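Local coordinates for protein 5'-Methylthioadenosine Nucleosidase (Arabidopsis thaliana, PDB 2QSU) that is a nucleosidase of the phosphorylase superfamily, with an alpha/beta fold built round a mixed sheet and two subunits in its assembly, at residues W62-G67 against N75-G80; F131-V136 against G173-G178; D200-A205 against F219-T224. One frame throughout, in Å; residues are numbered along the deposited sequence. Where two conformers were deposited one is given.

How the contacts relate
All three contacts are largely buried and reach the same mixed sheet, but they differ in chemistry. Contact 1 is an antiparallel hairpin, its centre about 14 Å from the centre of the chain. Backbone bonds and apolar side chains dominate there, and its Trp62 meets the second subunit. Contacts 2 and 3 are close neighbours, their centres about 7 Å apart. They hold adjacent elements: strand 130-138 pairs with strand 217-226, and Thr177 OG1 of contact 2 probably bonds to Asp200 OD1 of contact 3. Contact 2 joins two parallel strands through a bulge and a two-pronged salt bridge. Contact 3 is nearest the centre and rests mainly on one shared carboxylate oxygen.

Contact 1: W62-G67 against N75-G80; sequences WVLYHG and NVVCPG
Leu64 and Val77 meet across an antiparallel beta hairpin, on the same face of the sheet as His66 and Asn75. Leu64 places CG anti to its backbone N (chi1 -179°), and its CD1 reaches 4.0 Å from Val77 CB. The two side chains run at a slant to each other. On the other face, Tyr65 stands beside Val76, with CB of each 4.2 Å apart. The Tyr65 ring turns its edge to Cys78, where CE2 lies 4.2 Å from SG. Its hydroxyl bonds to Gln36, and helix 36-46 covers this face. Trp62 lies in the loop just before the strand. The edge of its indole meets Pro79, with CD1 3.4 Å from Pro79 O in the ring plane. A water accepts from Trp62 NE1 and makes a weak bond to Pro79 O. The Trp62 ring also meets Phe100 of the second subunit. Four backbone bonds tie the strands, among them Val63 N to Cys78 O at 2.7 Å and Tyr65 N to Val76 O at 2.8 Å. Both are nearly straight. The chemistry implies a hairpin held by paired amides, with apolar side chains packing on both faces and the indole N-H satisfied by water.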
ATOM      1  N   TRP A  62       9.325  -1.415 -12.173  1.00 28.71           N
ATOM      2  CA  TRP A  62       7.999  -1.546 -12.779  1.00 27.28           C
ATOM      3  C   TRP A  62       8.089  -1.804 -14.291  1.00 28.11           C
ATOM      4  O   TRP A  62       8.946  -1.220 -14.988  1.00 28.49           O
ATOM      5  CB  TRP A  62       7.168  -0.283 -12.503  1.00 25.92           C
ATOM      6  CG  TRP A  62       7.041   0.073 -11.012  1.00 24.45           C
ATOM      7  CD1 TRP A  62       7.282  -0.750  -9.948  1.00 23.82           C
ATOM      8  CD2 TRP A  62       6.600   1.316 -10.458  1.00 24.46           C
ATOM      9  NE1 TRP A  62       7.056  -0.084  -8.771  1.00 23.24           N
ATOM     10  CE2 TRP A  62       6.633   1.185  -9.053  1.00 22.65           C
ATOM     11  CE3 TRP A  62       6.177   2.538 -11.017  1.00 24.66           C
ATOM     12  CZ2 TRP A  62       6.263   2.225  -8.195  1.00 23.53           C
ATOM     13  CZ3 TRP A  62       5.815   3.574 -10.163  1.00 24.04           C
ATOM     14  CH2 TRP A  62       5.843   3.401  -8.762  1.00 23.43           C
ATOM     15  N   VAL A  63       7.222  -2.682 -14.791  1.00 27.59           N
ATOM     16  CA  VAL A  63       7.214  -3.014 -16.200  1.00 27.96           C
ATOM     17  C   VAL A  63       5.922  -2.543 -16.825  1.00 28.77           C
ATOM     18  O   VAL A  63       4.829  -2.742 -16.268  1.00 28.36           O
ATOM     19  CB  VAL A  63       7.412  -4.528 -16.465  1.00 27.94           C
ATOM     20  CG1 VAL A  63       7.681  -4.763 -17.938  1.00 28.53           C
ATOM     21  CG2 VAL A  63       8.579  -5.101 -15.622  1.00 28.83           C
ATOM     22  N   LEU A  64       6.051  -1.890 -17.976  1.00 29.18           N
ATOM     23  CA  LEU A  64       4.898  -1.411 -18.746  1.00 31.23           C
ATOM     24  C   LEU A  64       4.916  -1.988 -20.161  1.00 31.64           C
ATOM     25  O   LEU A  64       5.959  -1.967 -20.837  1.00 31.48           O
ATOM     26  CB  LEU A  64       4.869   0.128 -18.801  1.00 31.02           C
ATOM     27  CG  LEU A  64       3.687   0.752 -19.559  1.00 33.57           C
ATOM     28  CD1 LEU A  64       2.355   0.531 -18.807  1.00 36.43           C
ATOM     29  CD2 LEU A  64       3.918   2.232 -19.829  1.00 32.70           C
ATOM     30  N   TYR A  65       3.774  -2.540 -20.576  1.00 31.66           N
ATOM     31  CA  TYR A  65       3.571  -3.028 -21.931  1.00 32.71           C
ATOM     32  C   TYR A  65       2.469  -2.217 -22.614  1.00 34.00           C
ATOM     33  O   TYR A  65       1.396  -1.991 -22.025  1.00 34.07           O
ATOM     34  CB  TYR A  65       3.187  -4.517 -21.941  1.00 32.32           C
ATOM     35  CG  TYR A  65       4.136  -5.450 -21.213  1.00 30.43           C
ATOM     36  CD1 TYR A  65       5.225  -6.015 -21.875  1.00 28.57           C
ATOM     37  CD2 TYR A  65       3.911  -5.798 -19.872  1.00 28.56           C
ATOM     38  CE1 TYR A  65       6.096  -6.876 -21.223  1.00 30.08           C
ATOM     39  CE2 TYR A  65       4.764  -6.666 -19.195  1.00 28.74           C
ATOM     40  CZ  TYR A  65       5.858  -7.207 -19.882  1.00 32.88           C
ATOM     41  OH  TYR A  65       6.712  -8.084 -19.248  1.00 33.18           O
ATOM     42  N   HIS A  66       2.736  -1.801 -23.853  1.00 35.81           N
ATOM     43  CA  HIS A  66       1.874  -0.873 -24.588  1.00 38.29           C
ATOM     44  C   HIS A  66       1.548  -1.440 -25.972  1.00 39.43           C
ATOM     45  O   HIS A  66       2.369  -2.139 -26.578  1.00 39.75           O
ATOM     46  CB  HIS A  66       2.565   0.499 -24.739  1.00 38.80           C
ATOM     47  CG  HIS A  66       1.645   1.605 -25.183  1.00 42.16           C
ATOM     48  ND1 HIS A  66       1.366   1.860 -26.510  1.00 45.59           N
ATOM     49  CD2 HIS A  66       0.945   2.526 -24.473  1.00 44.51           C
ATOM     50  CE1 HIS A  66       0.521   2.875 -26.597  1.00 46.75           C
ATOM     51  NE2 HIS A  66       0.254   3.301 -25.375  1.00 46.21           N
ATOM     52  N   GLY A  67       0.342  -1.148 -26.449  1.00 39.90           N
ATOM     53  CA  GLY A  67      -0.069  -1.490 -27.800  1.00 41.37           C
ATOM     54  C   GLY A  67      -1.452  -0.945 -28.129  1.00 42.38           C
ATOM     55  O   GLY A  67      -2.122  -0.348 -27.287  1.00 41.71           O
ATOM     56  N   ASN A  75      -2.571  -0.738 -22.086  1.00 29.71           N
ATOM     57  CA  ASN A  75      -1.417  -0.688 -21.209  1.00 28.40           C
ATOM     58  C   ASN A  75      -1.495  -1.795 -20.183  1.00 27.83           C
ATOM     59  O   ASN A  75      -2.555  -2.068 -19.603  1.00 28.62           O
ATOM     60  CB  ASN A  75      -1.338   0.667 -20.522  1.00 29.19           C
ATOM     61  CG  ASN A  75      -0.960   1.793 -21.480  1.00 29.23           C
ATOM     62  OD1 ASN A  75       0.165   1.851 -21.961  1.00 32.75           O
ATOM     63  ND2 ASN A  75      -1.896   2.697 -21.746  1.00 30.97           N
ATOM     64  N   VAL A  76      -0.385  -2.464 -19.957  1.00 26.79           N
ATOM     65  CA  VAL A  76      -0.331  -3.491 -18.927  1.00 26.07           C
ATOM     66  C   VAL A  76       0.877  -3.185 -18.043  1.00 25.66           C
ATOM     67  O   VAL A  76       2.007  -3.116 -18.531  1.00 25.92           O
ATOM     68  CB  VAL A  76      -0.248  -4.954 -19.528  1.00 25.28           C
ATOM     69  CG1 VAL A  76      -0.297  -6.007 -18.434  1.00 26.86           C
ATOM     70  CG2 VAL A  76      -1.357  -5.211 -20.520  1.00 24.12           C
ATOM     71  N   VAL A  77       0.640  -2.992 -16.747  1.00 24.51           N
ATOM     72  CA  VAL A  77       1.717  -2.661 -15.837  1.00 23.57           C
ATOM     73  C   VAL A  77       1.915  -3.668 -14.718  1.00 23.79           C
ATOM     74  O   VAL A  77       0.970  -4.177 -14.124  1.00 22.73           O
ATOM     75  CB  VAL A  77       1.572  -1.235 -15.285  1.00 24.35           C
ATOM     76  CG1 VAL A  77       0.340  -1.120 -14.375  1.00 21.65           C
ATOM     77  CG2 VAL A  77       2.849  -0.816 -14.568  1.00 24.26           C
ATOM     78  N   CYS A  78       3.174  -3.951 -14.444  1.00 24.04           N
ATOM     79  CA  CYS A  78       3.543  -4.965 -13.473  1.00 25.24           C
ATOM     80  C   CYS A  78       4.542  -4.330 -12.524  1.00 25.80           C
ATOM     81  O   CYS A  78       5.407  -3.575 -12.992  1.00 25.68           O
ATOM     82  CB  CYS A  78       4.159  -6.190 -14.185  1.00 25.09           C
ATOM     83  SG  CYS A  78       3.037  -7.062 -15.345  1.00 25.08           S
ATOM     84  N   PRO A  79       4.436  -4.621 -11.194  1.00 26.75           N
ATOM     85  CA  PRO A  79       5.417  -4.065 -10.249  1.00 27.53           C
ATOM     86  C   PRO A  79       6.836  -4.681 -10.362  1.00 28.02           C
ATOM     87  O   PRO A  79       7.801  -4.095  -9.872  1.00 28.93           O
ATOM     88  CB  PRO A  79       4.781  -4.307  -8.882  1.00 26.69           C
ATOM     89  CG  PRO A  79       3.923  -5.461  -9.073  1.00 27.83           C
ATOM     90  CD  PRO A  79       3.443  -5.467 -10.504  1.00 26.61           C
ATOM     91  N   GLY A  80       6.973  -5.819 -11.026  1.00 28.12           N
ATOM     92  CA  GLY A  80       8.298  -6.254 -11.466  1.00 29.01           C
ATOM     93  C   GLY A  80       9.129  -6.894 -10.382  1.00 29.35           C
ATOM     94  O   GLY A  80       8.610  -7.239  -9.313  1.00 30.19           O
TER
HETATM   95  O   HOH W   1       7.539  -2.285  -6.942  1.00 23.68           O

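Contact 2: F131-V136 against G173-G178; sequences FLVSDV and GRLSTG
Asp135 and Arg174 face each other across two parallel strands joined through a beta bulge. The register shifts by one residue between the bridges Val133 with Gly173 and Val136 with Leu175, where the chain turns a corner at Ser134. Arg174 leaves its strand with CB 3.3 Å from Asp135 OD1. CG keeps the same distance from that oxygen, so the stem crosses the acid at a slant, close to that one oxygen. Arg174 CD lies 3.7 Å from Asp135 OD1, and a bend at chi3 (-67°) keeps the guanidinium at the acid. Arg174 NE then donates to Asp135 OD1 at 2.9 Å, almost straight. The oxygen lies in the guanidinium plane, but the nitrogen sits above the carboxylate plane. At the tip, Arg174 NH2 gives a 2.8 Å bond to Asp135 OD2 on its syn side. The two flat groups are therefore not coplanar; their planes stand 41° apart. The grip is side-on, with one nitrogen to each oxygen, and limits rotation of both groups. NH1 has its own partner, the carbonyl of Asn194. Val133, before the bulge, and Val136, after it, both pack on Leu175 in the apolar layer, where Leu198 and Phe219 also pack. Backbone bonds finish the join: Ser134 N to Gly173 O, and Leu175 N to Asp135 O. Farther along, Val136 CG1 comes 3.7 Å from Thr177 OG1, which bonds to Asp200.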
ATOM      1  N   PHE A 131     -13.714 -15.043 -12.248  1.00 20.95           N
ATOM      2  CA  PHE A 131     -14.790 -14.239 -11.694  1.00 20.82           C
ATOM      3  C   PHE A 131     -14.689 -12.788 -12.064  1.00 20.64           C
ATOM      4  O   PHE A 131     -13.601 -12.245 -12.171  1.00 20.16           O
ATOM      5  CB  PHE A 131     -14.741 -14.268 -10.184  1.00 20.79           C
ATOM      6  CG  PHE A 131     -15.473 -15.411  -9.553  1.00 19.15           C
ATOM      7  CD1 PHE A 131     -14.951 -16.698  -9.603  1.00 16.34           C
ATOM      8  CD2 PHE A 131     -16.625 -15.174  -8.792  1.00 19.38           C
ATOM      9  CE1 PHE A 131     -15.581 -17.736  -8.966  1.00 14.00           C
ATOM     10  CE2 PHE A 131     -17.281 -16.219  -8.141  1.00 18.27           C
ATOM     11  CZ  PHE A 131     -16.757 -17.506  -8.214  1.00 17.75           C
ATOM     12  N   LEU A 132     -15.850 -12.140 -12.185  1.00 20.28           N
ATOM     13  CA  LEU A 132     -15.909 -10.714 -12.289  1.00 20.91           C
ATOM     14  C   LEU A 132     -16.257 -10.260 -10.897  1.00 21.56           C
ATOM     15  O   LEU A 132     -17.197 -10.764 -10.275  1.00 21.21           O
ATOM     16  CB  LEU A 132     -17.008 -10.287 -13.259  1.00 21.62           C
ATOM     17  CG  LEU A 132     -16.885  -8.935 -13.945  1.00 19.65           C
ATOM     18  CD1 LEU A 132     -15.835  -8.967 -15.087  1.00 25.82           C
ATOM     19  CD2 LEU A 132     -18.264  -8.554 -14.469  1.00 20.67           C
ATOM     20  N   VAL A 133     -15.493  -9.328 -10.376  1.00 21.73           N
ATOM     21  CA  VAL A 133     -15.716  -8.949  -8.962  1.00 20.92           C
ATOM     22  C   VAL A 133     -16.823  -7.913  -8.863  1.00 20.40           C
ATOM     23  O   VAL A 133     -16.817  -6.937  -9.589  1.00 17.87           O
ATOM     24  CB  VAL A 133     -14.406  -8.453  -8.281  1.00 21.19           C
ATOM     25  CG1 VAL A 133     -14.670  -7.965  -6.807  1.00 20.59           C
ATOM     26  CG2 VAL A 133     -13.362  -9.542  -8.343  1.00 20.03           C
ATOM     27  N   SER A 134     -17.752  -8.137  -7.921  1.00 18.83           N
ATOM     28  CA  SER A 134     -18.831  -7.207  -7.639  1.00 20.11           C
ATOM     29  C   SER A 134     -18.363  -6.039  -6.770  1.00 20.90           C
ATOM     30  O   SER A 134     -18.596  -4.888  -7.094  1.00 21.19           O
ATOM     31  CB  SER A 134     -19.906  -7.958  -6.871  1.00 20.29           C
ATOM     32  OG  SER A 134     -19.308  -8.505  -5.699  1.00 18.25           O
ATOM     33  N   ASP A 135     -17.712  -6.351  -5.641  1.00 22.24           N
ATOM     34  CA  ASP A 135     -17.118  -5.333  -4.760  1.00 22.03           C
ATOM     35  C   ASP A 135     -15.927  -5.910  -3.967  1.00 21.72           C
ATOM     36  O   ASP A 135     -15.658  -7.109  -4.057  1.00 22.55           O
ATOM     37  CB  ASP A 135     -18.196  -4.689  -3.852  1.00 22.73           C
ATOM     38  CG  ASP A 135     -18.869  -5.674  -2.934  1.00 25.07           C
ATOM     39  OD1 ASP A 135     -18.430  -6.833  -2.863  1.00 29.45           O
ATOM     40  OD2 ASP A 135     -19.845  -5.284  -2.265  1.00 29.12           O
ATOM     41  N   VAL A 136     -15.163  -5.059  -3.275  1.00 21.09           N
ATOM     42  CA  VAL A 136     -13.944  -5.506  -2.598  1.00 20.76           C
ATOM     43  C   VAL A 136     -13.812  -4.934  -1.205  1.00 20.42           C
ATOM     44  O   VAL A 136     -14.121  -3.762  -0.999  1.00 21.03           O
ATOM     45  CB  VAL A 136     -12.642  -5.073  -3.272  1.00 20.27           C
ATOM     46  CG1 VAL A 136     -11.558  -6.034  -2.850  1.00 23.63           C
ATOM     47  CG2 VAL A 136     -12.741  -5.076  -4.756  1.00 22.54           C
ATOM     48  N   GLY A 173     -18.705 -12.242  -7.471  1.00 19.81           N
ATOM     49  CA  GLY A 173     -18.502 -12.392  -6.031  1.00 17.53           C
ATOM     50  C   GLY A 173     -17.773 -11.233  -5.438  1.00 17.65           C
ATOM     51  O   GLY A 173     -17.093 -10.487  -6.155  1.00 15.94           O
ATOM     52  N   ARG A 174     -17.913 -11.056  -4.113  1.00 17.41           N
ATOM     53  CA  ARG A 174     -17.039 -10.153  -3.343  1.00 15.93           C
ATOM     54  C   ARG A 174     -15.644 -10.703  -3.198  1.00 16.59           C
ATOM     55  O   ARG A 174     -15.440 -11.902  -2.934  1.00 17.98           O
ATOM     56  CB  ARG A 174     -17.576  -9.902  -1.929  1.00 15.94           C
ATOM     57  CG  ARG A 174     -16.673  -9.002  -1.057  1.00 14.24           C
ATOM     58  CD  ARG A 174     -17.444  -8.591   0.236  1.00 15.88           C
ATOM     59  NE  ARG A 174     -18.563  -7.728  -0.152  1.00 19.30           N
ATOM     60  CZ  ARG A 174     -19.554  -7.329   0.645  1.00 25.95           C
ATOM     61  NH1 ARG A 174     -19.608  -7.725   1.898  1.00 23.68           N
ATOM     62  NH2 ARG A 174     -20.505  -6.518   0.164  1.00 27.89           N
ATOM     63  N   LEU A 175     -14.682  -9.803  -3.326  1.00 16.73           N
ATOM     64  CA  LEU A 175     -13.276 -10.105  -3.150  1.00 17.16           C
ATOM     65  C   LEU A 175     -12.755  -9.529  -1.822  1.00 17.44           C
ATOM     66  O   LEU A 175     -13.111  -8.419  -1.429  1.00 17.22           O
ATOM     67  CB  LEU A 175     -12.486  -9.567  -4.356  1.00 15.89           C
ATOM     68  CG  LEU A 175     -10.965  -9.589  -4.211  1.00 15.79           C
ATOM     69  CD1 LEU A 175     -10.394 -10.937  -4.336  1.00 14.47           C
ATOM     70  CD2 LEU A 175     -10.401  -8.692  -5.229  1.00 11.41           C
ATOM     71  N   SER A 176     -11.954 -10.318  -1.103  1.00 18.23           N
ATOM     72  CA  SER A 176     -11.378  -9.889   0.152  1.00 18.08           C
ATOM     73  C   SER A 176      -9.852  -9.941   0.095  1.00 18.73           C
ATOM     74  O   SER A 176      -9.272 -10.979  -0.261  1.00 19.08           O
ATOM     75  CB  SER A 176     -11.911 -10.717   1.323  1.00 19.06           C
ATOM     76  OG  SER A 176     -11.534 -10.095   2.522  1.00 18.40           O
ATOM     77  N   THR A 177      -9.222  -8.801   0.399  1.00 17.33           N
ATOM     78  CA  THR A 177      -7.781  -8.589   0.211  1.00 18.32           C
ATOM     79  C   THR A 177      -7.009  -8.477   1.527  1.00 18.15           C
ATOM     80  O   THR A 177      -7.511  -7.890   2.533  1.00 15.40           O
ATOM     81  CB  THR A 177      -7.537  -7.310  -0.654  1.00 18.25           C
ATOM     82  OG1 THR A 177      -8.241  -7.455  -1.892  1.00 18.89           O
ATOM     83  CG2 THR A 177      -6.050  -7.051  -0.912  1.00 20.49           C
ATOM     84  N   GLY A 178      -5.785  -9.034   1.495  1.00 17.38           N
ATOM     85  CA  GLY A 178      -4.799  -8.942   2.576  1.00 16.98           C
ATOM     86  C   GLY A 178      -3.405  -9.222   2.013  1.00 17.87           C
ATOM     87  O   GLY A 178      -3.266  -9.808   0.930  1.00 19.12           O
TER

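Contact 3: D200-A205 against F219-T224; sequences DMEGAA and FLKAVT
Two torsions bring Lys221 and Asp200 together. The Lys221 chain bends at chi2 (-77°) and then extends, carrying NZ across to the carboxylate. Asp200 holds CG between its backbone N and its carbonyl carbon (chi1 78°), which swings OD2 over the start of the next helix. The two side chains cross at about a right angle. Lys221 NZ donates to Asp200 OD2 at 2.7 Å, forming a salt bridge. It arrives on the anti side of the oxygen, somewhat out of the carboxylate plane.

The same oxygen has a second strong donor. Gly203 N reaches Asp200 OD2 at 2.7 Å from the syn side, completing an Asx motif just where the helix begins. Glu202 N adds a weak bond to this oxygen. One carboxylate oxygen thus ties the lysine to the first turn of the helix. Glu202, at the N-cap position, brings OE1 to 4.2 Å from Lys221 NZ, too far for a salt bridge.

Phe219 makes the other touch. Its ring edge meets the backbone of Gly203, with CE1 3.3 Å from Gly203 O near the ring plane. The absence of a side chain on Gly203 lets the helix start lie close to both Phe219 and Asp200.

Asp200 ends strand 198-200, and helix 203-212 starts after Met201 and Glu202. Asp200 OD1 bonds to Thr177 of strand 172-177, while Lys221 NZ also bonds to Asn113 of strand 110-119. Strand 217-226 lies between strands 110-119 and 130-138 in the sheet, and helix 234-259 packs against its Leu220 and Ala222.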
ATOM      1  N   ASP A 200      -7.526 -12.367  -2.456  1.00 16.89           N
ATOM      2  CA  ASP A 200      -6.272 -12.043  -3.173  1.00 18.01           C
ATOM      3  C   ASP A 200      -5.357 -11.166  -2.316  1.00 17.58           C
ATOM      4  O   ASP A 200      -5.590 -10.992  -1.117  1.00 17.42           O
ATOM      5  CB  ASP A 200      -6.549 -11.353  -4.528  1.00 16.65           C
ATOM      6  CG  ASP A 200      -6.907  -9.862  -4.378  1.00 18.82           C
ATOM      7  OD1 ASP A 200      -7.394  -9.493  -3.304  1.00 18.58           O
ATOM      8  OD2 ASP A 200      -6.721  -9.058  -5.326  1.00 15.34           O
ATOM      9  N   MET A 201      -4.320 -10.615  -2.945  1.00 17.46           N
ATOM     10  CA  MET A 201      -3.322  -9.805  -2.246  1.00 17.99           C
ATOM     11  C   MET A 201      -3.173  -8.354  -2.727  1.00 17.71           C
ATOM     12  O   MET A 201      -2.277  -7.666  -2.256  1.00 19.17           O
ATOM     13  CB  MET A 201      -1.955 -10.526  -2.261  1.00 18.39           C
ATOM     14  CG  MET A 201      -1.897 -11.716  -1.339  1.00 17.88           C
ATOM     15  SD  MET A 201      -0.466 -12.786  -1.526  1.00 18.11           S
ATOM     16  CE  MET A 201       0.821 -11.762  -0.833  1.00 18.02           C
ATOM     17  N   GLU A 202      -4.041  -7.888  -3.640  1.00 18.93           N
ATOM     18  CA  GLU A 202      -3.907  -6.531  -4.288  1.00 19.43           C
ATOM     19  C   GLU A 202      -5.194  -5.756  -4.456  1.00 18.25           C
ATOM     20  O   GLU A 202      -5.218  -4.571  -4.247  1.00 19.23           O
ATOM     21  CB  GLU A 202      -3.381  -6.660  -5.721  1.00 20.85           C
ATOM     22  CG  GLU A 202      -1.936  -7.022  -5.836  1.00 27.55           C
ATOM     23  CD  GLU A 202      -1.739  -8.501  -5.974  1.00 31.32           C
ATOM     24  OE1 GLU A 202      -2.622  -9.094  -6.633  1.00 30.56           O
ATOM     25  OE2 GLU A 202      -0.713  -9.050  -5.437  1.00 31.46           O
ATOM     26  N   GLY A 203      -6.228  -6.436  -4.930  1.00 17.37           N
ATOM     27  CA  GLY A 203      -7.426  -5.824  -5.473  1.00 17.47           C
ATOM     28  C   GLY A 203      -7.976  -4.612  -4.752  1.00 17.97           C
ATOM     29  O   GLY A 203      -8.214  -3.607  -5.370  1.00 16.87           O
ATOM     30  N   ALA A 204      -8.251  -4.729  -3.448  1.00 18.02           N
ATOM     31  CA  ALA A 204      -8.841  -3.605  -2.682  1.00 17.45           C
ATOM     32  C   ALA A 204      -7.915  -2.385  -2.594  1.00 18.40           C
ATOM     33  O   ALA A 204      -8.375  -1.268  -2.277  1.00 18.96           O
ATOM     34  CB  ALA A 204      -9.195  -4.062  -1.277  1.00 16.30           C
ATOM     35  N   ALA A 205      -6.611  -2.581  -2.820  1.00 18.31           N
ATOM     36  CA  ALA A 205      -5.682  -1.453  -2.833  1.00 18.17           C
ATOM     37  C   ALA A 205      -5.714  -0.731  -4.174  1.00 18.41           C
ATOM     38  O   ALA A 205      -5.690   0.486  -4.221  1.00 19.66           O
ATOM     39  CB  ALA A 205      -4.244  -1.896  -2.453  1.00 18.48           C
ATOM     40  N   PHE A 219     -12.395  -6.068 -12.120  1.00 20.15           N
ATOM     41  CA  PHE A 219     -11.533  -7.133 -11.643  1.00 18.23           C
ATOM     42  C   PHE A 219     -11.872  -8.433 -12.363  1.00 19.15           C
ATOM     43  O   PHE A 219     -13.030  -8.791 -12.526  1.00 19.62           O
ATOM     44  CB  PHE A 219     -11.631  -7.333 -10.120  1.00 19.24           C
ATOM     45  CG  PHE A 219     -11.393  -6.079  -9.304  1.00 16.56           C
ATOM     46  CD1 PHE A 219     -10.135  -5.802  -8.787  1.00 17.44           C
ATOM     47  CD2 PHE A 219     -12.457  -5.217  -9.007  1.00 20.71           C
ATOM     48  CE1 PHE A 219      -9.909  -4.636  -8.038  1.00 20.02           C
ATOM     49  CE2 PHE A 219     -12.272  -4.053  -8.261  1.00 16.90           C
ATOM     50  CZ  PHE A 219     -11.006  -3.766  -7.750  1.00 21.04           C
ATOM     51  N   LEU A 220     -10.839  -9.117 -12.817  1.00 18.82           N
ATOM     52  CA  LEU A 220     -10.980 -10.436 -13.378  1.00 19.39           C
ATOM     53  C   LEU A 220     -10.127 -11.343 -12.498  1.00 18.90           C
ATOM     54  O   LEU A 220      -8.908 -11.322 -12.596  1.00 19.96           O
ATOM     55  CB  LEU A 220     -10.434 -10.447 -14.804  1.00 18.89           C
ATOM     56  CG  LEU A 220     -11.164  -9.568 -15.812  1.00 20.96           C
ATOM     57  CD1 LEU A 220     -10.361  -9.465 -17.121  1.00 18.45           C
ATOM     58  CD2 LEU A 220     -12.569 -10.105 -16.086  1.00 23.09           C
ATOM     59  N   LYS A 221     -10.765 -12.131 -11.638  1.00 18.70           N
ATOM     60  CA  LYS A 221     -10.038 -12.944 -10.672  1.00 18.56           C
ATOM     61  C   LYS A 221     -10.143 -14.458 -10.970  1.00 20.12           C
ATOM     62  O   LYS A 221     -11.204 -15.076 -10.796  1.00 20.95           O
ATOM     63  CB  LYS A 221     -10.500 -12.602  -9.235  1.00 17.61           C
ATOM     64  CG  LYS A 221     -10.063 -11.199  -8.754  1.00 12.83           C
ATOM     65  CD  LYS A 221      -8.578 -11.116  -8.337  1.00  9.72           C
ATOM     66  CE  LYS A 221      -8.018  -9.714  -8.561  1.00 10.00           C
ATOM     67  NZ  LYS A 221      -6.623  -9.630  -7.919  1.00 10.44           N
ATOM     68  N   ALA A 222      -9.016 -15.044 -11.393  1.00 20.82           N
ATOM     69  CA  ALA A 222      -8.937 -16.453 -11.785  1.00 20.41           C
ATOM     70  C   ALA A 222      -8.582 -17.293 -10.563  1.00 20.24           C
ATOM     71  O   ALA A 222      -7.546 -17.058  -9.928  1.00 21.97           O
ATOM     72  CB  ALA A 222      -7.876 -16.623 -12.873  1.00 19.68           C
ATOM     73  N   VAL A 223      -9.411 -18.289 -10.242  1.00 19.79           N
ATOM     74  CA  VAL A 223      -9.225 -19.102  -9.041  0.50 18.92           C
ATOM     75  C   VAL A 223      -8.242 -20.261  -9.236  1.00 19.36           C
ATOM     76  O   VAL A 223      -8.514 -21.180 -10.010  1.00 20.93           O
ATOM     77  CB  VAL A 223     -10.558 -19.674  -8.547  0.50 18.11           C
ATOM     78  CG1 VAL A 223     -10.339 -20.518  -7.309  0.50 16.70           C
ATOM     79  CG2 VAL A 223     -11.597 -18.545  -8.318  0.50 16.33           C
ATOM     80  N   THR A 224      -7.116 -20.234  -8.535  1.00 20.23           N
ATOM     81  CA  THR A 224      -6.066 -21.285  -8.689  1.00 21.99           C
ATOM     82  C   THR A 224      -6.167 -22.318  -7.590  1.00 22.83           C
ATOM     83  O   THR A 224      -5.695 -23.442  -7.754  1.00 23.86           O
ATOM     84  CB  THR A 224      -4.634 -20.744  -8.628  1.00 22.09           C
ATOM     85  OG1 THR A 224      -4.503 -19.881  -7.495  1.00 23.84           O
ATOM     86  CG2 THR A 224      -4.237 -20.004  -9.933  1.00 21.32           C
TER